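Local atomic coordinates of type II restriction enzyme MspI (Moraxella sp., PDB entry 1SA3), a protein that recognises the double-stranded DNA sequence 5'-CCGG-3' and cleaves it after the first cytosine as a type II restriction endonuclease. Residues T85-T90 with N197-D202. Residues are numbered along the deposited sequence; the frame is centred on the assembly and turned at random.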
ATOM      1  N   THR E  85       0.961  -6.572 -12.613  1.00 17.58           N
ATOM      2  CA  THR E  85      -0.457  -6.445 -12.917  1.00 18.91           C
ATOM      3  C   THR E  85      -0.700  -5.213 -13.762  1.00 22.47           C
ATOM      4  O   THR E  85      -0.363  -4.098 -13.371  1.00 23.25           O
ATOM      5  CB  THR E  85      -1.302  -6.339 -11.630  1.00 17.95           C
ATOM      6  OG1 THR E  85      -1.139  -7.535 -10.864  1.00 17.81           O
ATOM      7  CG2 THR E  85      -2.786  -6.158 -11.964  1.00 19.21           C
ATOM      8  N   ASP E  86      -1.285  -5.414 -14.932  1.00 25.17           N
ATOM      9  CA  ASP E  86      -1.585  -4.304 -15.816  1.00 27.63           C
ATOM     10  C   ASP E  86      -2.872  -4.671 -16.529  1.00 25.47           C
ATOM     11  O   ASP E  86      -2.854  -5.304 -17.580  1.00 25.60           O
ATOM     12  CB  ASP E  86      -0.437  -4.103 -16.803  1.00 32.63           C
ATOM     13  CG  ASP E  86      -0.726  -3.027 -17.821  1.00 35.88           C
ATOM     14  OD1 ASP E  86      -1.332  -1.997 -17.453  1.00 37.05           O
ATOM     15  OD2 ASP E  86      -0.334  -3.210 -18.990  1.00 40.15           O
ATOM     16  N   LEU E  87      -3.987  -4.277 -15.930  1.00 24.44           N
ATOM     17  CA  LEU E  87      -5.305  -4.596 -16.468  1.00 28.00           C
ATOM     18  C   LEU E  87      -5.778  -3.635 -17.546  1.00 29.21           C
ATOM     19  O   LEU E  87      -6.651  -3.971 -18.356  1.00 25.35           O
ATOM     20  CB  LEU E  87      -6.315  -4.637 -15.321  1.00 26.82           C
ATOM     21  CG  LEU E  87      -5.845  -5.483 -14.137  1.00 26.97           C
ATOM     22  CD1 LEU E  87      -6.896  -5.451 -13.035  1.00 29.29           C
ATOM     23  CD2 LEU E  87      -5.574  -6.911 -14.594  1.00 27.26           C
ATOM     24  N   GLY E  88      -5.208  -2.435 -17.551  1.00 30.88           N
ATOM     25  CA  GLY E  88      -5.585  -1.450 -18.549  1.00 36.92           C
ATOM     26  C   GLY E  88      -7.028  -1.003 -18.448  1.00 38.79           C
ATOM     27  O   GLY E  88      -7.657  -0.669 -19.451  1.00 41.28           O
ATOM     28  N   ARG E  89      -7.563  -0.994 -17.233  1.00 40.43           N
ATOM     29  CA  ARG E  89      -8.941  -0.576 -17.027  1.00 39.95           C
ATOM     30  C   ARG E  89      -9.093   0.191 -15.725  1.00 40.46           C
ATOM     31  O   ARG E  89      -8.192   0.201 -14.884  1.00 36.71           O
ATOM     32  CB  ARG E  89      -9.874  -1.791 -17.033  1.00 43.05           C
ATOM     33  CG  ARG E  89      -9.415  -2.949 -16.168  1.00 43.98           C
ATOM     34  CD  ARG E  89     -10.443  -4.080 -16.150  1.00 45.37           C
ATOM     35  NE  ARG E  89     -11.739  -3.615 -15.656  1.00 44.25           N
ATOM     36  CZ  ARG E  89     -12.615  -4.381 -15.016  1.00 42.65           C
ATOM     37  NH1 ARG E  89     -12.339  -5.653 -14.788  1.00 43.35           N
ATOM     38  NH2 ARG E  89     -13.766  -3.871 -14.593  1.00 45.06           N
ATOM     39  N   THR E  90     -10.232   0.851 -15.569  1.00 39.40           N
ATOM     40  CA  THR E  90     -10.492   1.614 -14.364  1.00 38.03           C
ATOM     41  C   THR E  90     -11.800   1.143 -13.770  1.00 36.96           C
ATOM     42  O   THR E  90     -12.633   0.559 -14.459  1.00 37.42           O
ATOM     43  CB  THR E  90     -10.597   3.123 -14.656  1.00 40.25           C
ATOM     44  OG1 THR E  90     -11.820   3.396 -15.349  1.00 42.21           O
ATOM     45  CG2 THR E  90      -9.428   3.574 -15.507  1.00 41.59           C
ATOM     46  N   ASN E 197      -9.327 -11.039  -5.056  1.00 16.22           N
ATOM     47  CA  ASN E 197      -9.896 -10.309  -6.190  1.00 17.05           C
ATOM     48  C   ASN E 197      -8.779  -9.442  -6.766  1.00 15.72           C
ATOM     49  O   ASN E 197      -8.276  -8.556  -6.085  1.00 16.95           O
ATOM     50  CB  ASN E 197     -11.047  -9.417  -5.720  1.00 17.59           C
ATOM     51  CG  ASN E 197     -11.783  -8.753  -6.871  1.00 16.18           C
ATOM     52  OD1 ASN E 197     -11.182  -8.383  -7.883  1.00 16.58           O
ATOM     53  ND2 ASN E 197     -13.090  -8.589  -6.715  1.00 16.31           N
ATOM     54  N   ILE E 198      -8.403  -9.684  -8.018  1.00 13.53           N
ATOM     55  CA  ILE E 198      -7.304  -8.932  -8.628  1.00 14.97           C
ATOM     56  C   ILE E 198      -7.487  -7.408  -8.654  1.00 16.58           C
ATOM     57  O   ILE E 198      -6.507  -6.663  -8.726  1.00 16.93           O
ATOM     58  CB  ILE E 198      -7.011  -9.458 -10.053  1.00 13.54           C
ATOM     59  CG1 ILE E 198      -5.638  -8.962 -10.517  1.00 13.12           C
ATOM     60  CG2 ILE E 198      -8.107  -9.015 -11.015  1.00 15.43           C
ATOM     61  CD1 ILE E 198      -5.145  -9.658 -11.781  1.00 16.68           C
ATOM     62  N   LEU E 199      -8.730  -6.937  -8.568  1.00 15.31           N
ATOM     63  CA  LEU E 199      -8.995  -5.499  -8.577  1.00 15.21           C
ATOM     64  C   LEU E 199      -8.680  -4.806  -7.245  1.00 14.21           C
ATOM     65  O   LEU E 199      -8.627  -3.580  -7.185  1.00 13.99           O
ATOM     66  CB  LEU E 199     -10.465  -5.229  -8.920  1.00 15.36           C
ATOM     67  CG  LEU E 199     -10.940  -5.754 -10.279  1.00 18.04           C
ATOM     68  CD1 LEU E 199     -12.439  -5.534 -10.421  1.00 21.85           C
ATOM     69  CD2 LEU E 199     -10.182  -5.037 -11.389  1.00 16.75           C
ATOM     70  N   HIS E 200      -8.486  -5.585  -6.185  1.00 12.98           N
ATOM     71  CA  HIS E 200      -8.210  -5.026  -4.855  1.00 14.18           C
ATOM     72  C   HIS E 200      -7.045  -5.740  -4.167  1.00 13.89           C
ATOM     73  O   HIS E 200      -7.121  -6.940  -3.895  1.00 13.53           O
ATOM     74  CB  HIS E 200      -9.465  -5.146  -3.982  1.00 13.94           C
ATOM     75  CG  HIS E 200     -10.694  -4.597  -4.631  1.00 15.89           C
ATOM     76  ND1 HIS E 200     -10.872  -3.249  -4.865  1.00 16.75           N
ATOM     77  CD2 HIS E 200     -11.773  -5.219  -5.166  1.00 20.05           C
ATOM     78  CE1 HIS E 200     -12.003  -3.066  -5.521  1.00 19.90           C
ATOM     79  NE2 HIS E 200     -12.568  -4.245  -5.717  1.00 22.41           N
ATOM     80  N   PRO E 201      -5.964  -5.008  -3.853  1.00 15.14           N
ATOM     81  CA  PRO E 201      -4.794  -5.608  -3.191  1.00 14.14           C
ATOM     82  C   PRO E 201      -5.163  -6.226  -1.843  1.00 14.04           C
ATOM     83  O   PRO E 201      -5.973  -5.658  -1.101  1.00 12.70           O
ATOM     84  CB  PRO E 201      -3.841  -4.422  -3.003  1.00 20.35           C
ATOM     85  CG  PRO E 201      -4.301  -3.417  -4.006  1.00 23.73           C
ATOM     86  CD  PRO E 201      -5.790  -3.553  -4.010  1.00 16.13           C
ATOM     87  N   ASP E 202      -4.562  -7.376  -1.534  1.00 12.23           N
ATOM     88  CA  ASP E 202      -4.792  -8.077  -0.276  1.00 12.59           C
ATOM     89  C   ASP E 202      -3.671  -7.823   0.725  1.00 14.60           C
ATOM     90  O   ASP E 202      -3.856  -7.976   1.936  1.00 10.92           O
ATOM     91  CB  ASP E 202      -4.894  -9.592  -0.502  1.00 15.87           C
ATOM     92  CG  ASP E 202      -6.212 -10.003  -1.123  1.00 17.87           C
ATOM     93  OD1 ASP E 202      -7.155  -9.183  -1.104  1.00 17.92           O
ATOM     94  OD2 ASP E 202      -6.306 -11.146  -1.617  1.00 16.97           O
TER
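Leu-87 leaves its backbone with CG opposite the carbonyl carbon (chi1 -49°), and this aims its two methyls at Ile-198 and Leu-199, one at each. Although the CB of Leu-199 does not head for residues 85-90, its CD2 reaches across to them. The closest approach is methyl to methyl, Leu-87 CD1 against Leu-199 CD2 at 3.7 Å, the two side chains meeting at a slant. Leu-87 CD2 takes the neighbouring residue, 4.0 Å from Ile-198 CD1, where the two side chains run past each other in opposite senses. That same Ile-198 CD1 also lies 4.2 Å from Thr-85 CG2. Arg-89, bent at chi3 (-58°), comes in at about a right angle to Leu-199 and lays one guanidinium face over CD2, which is nearest NH1 at 4.1 Å and displaced toward the rim of the group.

Ile-198 and Leu-199 are the middle residues of a type I turn from Asn-197 to His-200. An Asx turn reinforces it: Asn-197 OD1 accepts from Leu-199 N at 2.9 Å, with the N-H well aligned at 160°. Ile-198 O is in turn hydrogen-bonded by Thr-98 OG1, tying the turn to the loop ahead of strand 100-106.

In this endonuclease of the PDDEXK clan, the contact joins the loop after strand 77-84 to the one leading into strand 203-210, near the sodium site of Glu-35, Asp-84 and Asp-99. With no hydrogen bond or salt bridge between the segments, these loops meet by van der Waals packing in a small surface patch of aliphatic methyls, flanked by the face of the Arg-89 guanidinium.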